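Local coordinates for protein vacuolar aminopeptidase 1 (PDB 5JGF) that removes N-terminal amino acids from peptides and proteins in the yeast vacuole, working as a zinc-dependent dodecamer, and is also the major cargo of the cytoplasm-to-vacuole targeting pathway, at residues L261-R264 / L265-F268; Q13-I16 / D17-Y20. One frame throughout, in Å; residues are numbered along the deposited sequence.

Contact 1: residues L261-R264 / L265-F268. With ZN (zinc ion), chain K; ZN (zinc ion), chain L.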
loop_
_atom_site.group_PDB
_atom_site.type_symbol
_atom_site.label_atom_id
_atom_site.label_comp_id
_atom_site.label_asym_id
_atom_site.label_seq_id
_atom_site.Cartn_x
_atom_site.Cartn_y
_atom_site.Cartn_z
ATOM N N LEU D 261 -36.739 20.935 9.088
ATOM C CA LEU D 261 -36.794 22.307 8.576
ATOM C C LEU D 261 -36.765 22.334 7.040
ATOM O O LEU D 261 -37.415 23.156 6.410
ATOM C CB LEU D 261 -35.630 23.138 9.136
ATOM C CG LEU D 261 -35.581 23.411 10.641
ATOM C CD1 LEU D 261 -34.445 24.383 10.938
ATOM C CD2 LEU D 261 -36.911 24.007 11.105
ATOM N N ASP D 262 -35.996 21.433 6.447
ATOM C CA ASP D 262 -35.888 21.328 4.999
ATOM C C ASP D 262 -37.014 20.403 4.515
ATOM O O ASP D 262 -36.970 19.209 4.801
ATOM C CB ASP D 262 -34.525 20.698 4.668
ATOM C CG ASP D 262 -34.293 20.491 3.179
ATOM O OD1 ASP D 262 -35.131 20.903 2.359
ATOM O OD2 ASP D 262 -33.236 19.927 2.816
ATOM N N ASP D 263 -38.040 20.913 3.827
ATOM C CA ASP D 263 -38.209 22.322 3.444
ATOM C C ASP D 263 -39.545 22.869 3.996
ATOM O O ASP D 263 -40.180 23.731 3.391
ATOM C CB ASP D 263 -38.161 22.407 1.899
ATOM C CG ASP D 263 -38.241 23.833 1.358
ATOM O OD1 ASP D 263 -37.726 24.764 2.010
ATOM O OD2 ASP D 263 -38.807 24.033 0.256
ATOM N N ARG D 264 -39.973 22.366 5.148
ATOM C CA ARG D 264 -41.234 22.815 5.733
ATOM C C ARG D 264 -41.093 24.233 6.271
ATOM O O ARG D 264 -42.086 24.927 6.517
ATOM C CB ARG D 264 -41.674 21.826 6.820
ATOM C CG ARG D 264 -42.116 20.502 6.200
ATOM C CD ARG D 264 -42.194 19.320 7.154
ATOM N NE ARG D 264 -42.462 18.117 6.370
ATOM C CZ ARG D 264 -42.625 16.898 6.872
ATOM N NH1 ARG D 264 -42.553 16.703 8.180
ATOM N NH2 ARG D 264 -42.847 15.867 6.062
ATOM N N LEU D 265 -39.849 24.680 6.436
ATOM C CA LEU D 265 -39.589 26.046 6.901
ATOM C C LEU D 265 -40.070 27.023 5.814
ATOM O O LEU D 265 -40.828 27.958 6.092
ATOM C CB LEU D 265 -38.087 26.236 7.167
ATOM C CG LEU D 265 -37.562 27.622 7.551
ATOM C CD1 LEU D 265 -38.352 28.192 8.730
ATOM C CD2 LEU D 265 -36.081 27.503 7.902
ATOM N N CYS D 266 -39.624 26.804 4.580
ATOM C CA CYS D 266 -40.045 27.658 3.468
ATOM C C CYS D 266 -41.508 27.407 3.113
ATOM O O CYS D 266 -42.235 28.335 2.761
ATOM C CB CYS D 266 -39.188 27.407 2.223
ATOM S SG CYS D 266 -37.555 28.158 2.279
ATOM N N SER D 267 -41.934 26.151 3.187
ATOM C CA SER D 267 -43.319 25.815 2.866
ATOM C C SER D 267 -44.279 26.560 3.787
ATOM O O SER D 267 -45.251 27.156 3.325
ATOM C CB SER D 267 -43.549 24.307 2.983
ATOM O OG SER D 267 -42.865 23.619 1.948
ATOM N N PHE D 268 -43.995 26.531 5.087
ATOM C CA PHE D 268 -44.831 27.212 6.077
ATOM C C PHE D 268 -44.820 28.724 5.840
ATOM O O PHE D 268 -45.876 29.364 5.787
ATOM C CB PHE D 268 -44.316 26.913 7.487
ATOM C CG PHE D 268 -45.123 27.552 8.586
ATOM C CD1 PHE D 268 -46.269 26.931 9.080
ATOM C CD2 PHE D 268 -44.729 28.769 9.139
ATOM C CE1 PHE D 268 -47.012 27.513 10.115
ATOM C CE2 PHE D 268 -45.464 29.360 10.173
ATOM C CZ PHE D 268 -46.606 28.729 10.661
HETATM ZN ZN ZN K . -34.898 21.113 0.397
HETATM ZN ZN ZN L . -33.122 18.454 1.448
HETATM O O HOH W 1 -32.762 22.201 0.714
HETATM O O HOH W 2 -33.917 19.432 -0.234
#
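Asp-263 has CG anti to its own nitrogen (chi1 -177°), which brings its OD1 to 3.0 Å from Cys-266 CB, one turn on. Cys-266 in turn has SG turned back beside its backbone N (chi1 -77°), and this sets SG within 3.4 Å of Asp-263 OD1. The main chain closes the same turn: Ser-267 N donates to Asp-263 O at 3.0 Å, in the carbonyl plane, while Phe-268 N reaches Arg-264 O from above that carbonyl's plane. On another side of the helix, Leu-261 CB and Leu-265 CB stand 4.4 Å apart. The peptide bond between Asp-262 and Asp-263 is cis, a hallmark of the bridging aspartate in co-catalytic zinc peptidases such as the M18 family. Asp-262 spans both metals, OD1 binding one zinc ion at 2.0 Å and OD2 the other, also at 2.0 Å, with a single water shared between the ions. The first ion is also held by His-91 and Asp-344 and takes a second water, 2.4 Å from the zinc; Glu-299 and His-438 bind the other. Asp-263 serves as second shell, its OD2 accepting from His-91 N and its OD1 from Val-345 N. With an alanine here, the amides of His-91 and Val-345 would probably lose their acceptor, leaving the strands that carry His-91 and Asp-344 less firmly fixed. Arg-264 extends away from the metals, its NE bonded to Val-92 O and its NH1 to Pro-23 O.

Contact 2: residues Q13-I16 / D17-Y20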
loop_
_atom_site.group_PDB
_atom_site.type_symbol
_atom_site.label_atom_id
_atom_site.label_comp_id
_atom_site.label_asym_id
_atom_site.label_seq_id
_atom_site.Cartn_x
_atom_site.Cartn_y
_atom_site.Cartn_z
ATOM N N GLN D 13 -43.193 30.562 17.222
ATOM C CA GLN D 13 -43.849 29.549 18.045
ATOM C C GLN D 13 -44.884 28.775 17.237
ATOM O O GLN D 13 -45.028 27.562 17.402
ATOM C CB GLN D 13 -44.529 30.188 19.259
ATOM C CG GLN D 13 -43.579 30.590 20.378
ATOM C CD GLN D 13 -42.725 29.429 20.867
ATOM O OE1 GLN D 13 -43.224 28.326 21.102
ATOM N NE2 GLN D 13 -41.432 29.678 21.029
ATOM N N GLU D 14 -45.613 29.475 16.371
ATOM C CA GLU D 14 -46.616 28.816 15.540
ATOM C C GLU D 14 -45.917 27.795 14.653
ATOM O O GLU D 14 -46.430 26.698 14.436
ATOM C CB GLU D 14 -47.355 29.829 14.661
ATOM C CG GLU D 14 -48.377 30.687 15.393
ATOM C CD GLU D 14 -49.455 29.863 16.078
ATOM O OE1 GLU D 14 -49.937 28.880 15.475
ATOM O OE2 GLU D 14 -49.829 30.208 17.219
ATOM N N PHE D 15 -44.747 28.164 14.136
ATOM C CA PHE D 15 -43.988 27.261 13.278
ATOM C C PHE D 15 -43.565 26.020 14.062
ATOM O O PHE D 15 -43.695 24.895 13.579
ATOM C CB PHE D 15 -42.743 27.959 12.717
ATOM C CG PHE D 15 -41.867 27.054 11.886
ATOM C CD1 PHE D 15 -42.330 26.532 10.681
ATOM C CD2 PHE D 15 -40.594 26.699 12.326
ATOM C CE1 PHE D 15 -41.536 25.660 9.923
ATOM C CE2 PHE D 15 -39.793 25.831 11.577
ATOM C CZ PHE D 15 -40.266 25.311 10.375
ATOM N N ILE D 16 -43.049 26.224 15.271
ATOM C CA ILE D 16 -42.622 25.104 16.108
ATOM C C ILE D 16 -43.791 24.148 16.351
ATOM O O ILE D 16 -43.642 22.927 16.248
ATOM C CB ILE D 16 -42.048 25.607 17.456
ATOM C CG1 ILE D 16 -40.664 26.225 17.222
ATOM C CG2 ILE D 16 -41.984 24.464 18.471
ATOM C CD1 ILE D 16 -40.061 26.886 18.447
ATOM N N ASP D 17 -44.959 24.704 16.664
ATOM C CA ASP D 17 -46.141 23.879 16.899
ATOM C C ASP D 17 -46.538 23.128 15.628
ATOM O O ASP D 17 -46.912 21.959 15.682
ATOM C CB ASP D 17 -47.314 24.738 17.384
ATOM C CG ASP D 17 -47.057 25.360 18.742
ATOM O OD1 ASP D 17 -46.216 24.819 19.494
ATOM O OD2 ASP D 17 -47.705 26.382 19.066
ATOM N N PHE D 18 -46.449 23.809 14.489
ATOM C CA PHE D 18 -46.777 23.220 13.193
ATOM C C PHE D 18 -45.900 21.997 12.931
ATOM O O PHE D 18 -46.393 20.928 12.567
ATOM C CB PHE D 18 -46.579 24.278 12.094
ATOM C CG PHE D 18 -46.319 23.713 10.721
ATOM C CD1 PHE D 18 -47.315 23.043 10.020
ATOM C CD2 PHE D 18 -45.078 23.892 10.113
ATOM C CE1 PHE D 18 -47.080 22.559 8.726
ATOM C CE2 PHE D 18 -44.831 23.416 8.827
ATOM C CZ PHE D 18 -45.834 22.748 8.130
ATOM N N ILE D 19 -44.595 22.153 13.129
ATOM C CA ILE D 19 -43.660 21.056 12.908
ATOM C C ILE D 19 -43.948 19.887 13.847
ATOM O O ILE D 19 -43.951 18.730 13.429
ATOM C CB ILE D 19 -42.200 21.533 13.120
ATOM C CG1 ILE D 19 -41.793 22.478 11.983
ATOM C CG2 ILE D 19 -41.259 20.331 13.224
ATOM C CD1 ILE D 19 -41.702 21.812 10.613
ATOM N N TYR D 20 -44.198 20.205 15.113
ATOM C CA TYR D 20 -44.469 19.205 16.140
ATOM C C TYR D 20 -45.794 18.461 15.951
ATOM O O TYR D 20 -45.870 17.250 16.155
ATOM C CB TYR D 20 -44.452 19.880 17.517
ATOM C CG TYR D 20 -44.614 18.941 18.692
ATOM C CD1 TYR D 20 -43.658 17.960 18.966
ATOM C CD2 TYR D 20 -45.705 19.055 19.553
ATOM C CE1 TYR D 20 -43.781 17.120 20.070
ATOM C CE2 TYR D 20 -45.841 18.219 20.661
ATOM C CZ TYR D 20 -44.877 17.257 20.914
ATOM O OH TYR D 20 -45.000 16.440 22.015
HETATM O O HOH W 3 -50.314 26.791 17.807
HETATM O O HOH W 4 -48.294 29.087 19.332
#
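In the N-terminal helix 7-21, two consecutive turns bring Phe-15 against Phe-18 and Ile-19 on the buried side and Glu-14 toward Asp-17 on the outer side. Phe-15 has CG beside its carbonyl carbon (chi1 177°), which carries the ring forward alongside the next turn. There Ile-19 CG1 lies over one face in a CH-pi contact, 3.9 Å from the ring centroid and 22° off the normal. It is offset toward the rim, 3.6 Å from Phe-15 CZ, and Ile-19 CD1 follows along the same part of the ring. Phe-18 meets Phe-15 differently: Phe-15 CD1 comes to the edge of the Phe-18 ring, 3.9 Å from Phe-18 CD2, close to that ring's plane. The i to i+4 helical hydrogen bond from Ile-19 N to Phe-15 O (2.9 Å) ties the Phe-15 and Ile-19 backbones. On the outer side, two waters lie between the acidic groups, one 2.9 Å from Asp-17 OD2 and the other 2.8 Å from Glu-14 OE2; each can donate to both carboxylates, though other acceptors compete for its protons. Glu-14 OE2 and Asp-17 OD2 stand 4.7 Å apart, and these waters probably soften the repulsion of the like charges. Asp-17 OD1 forms a salt bridge with Lys-245. Ile-16 packs on Ile-248 and Leu-256 of the small three-stranded sheet. Aromatic and aliphatic residues inward, hydrated acids outward: this is the pattern of an amphipathic helix laid on a protein core.

Overall arrangement
Contact 1 is wholly buried near the centre of the chain, whereas contact 2 is only partly buried and has exposed residues along one side; their centres are 11 Å apart. Each is a single pair of turns within one helix, and the two helices pack directly on each other: Leu-261 CD2 approaches Phe-15 CE2 to 3.4 Å, and the Phe-268 ring meets Phe-15 edge-to-face and Phe-18 at an angle of about 30°. The acids mark the difference in place. In 261-268 they bind zinc and backbone amides; in 13-20 they face waters and a lysine. The apolar face of contact 2 thus backs the helix that bears the metal-bridging aspartate.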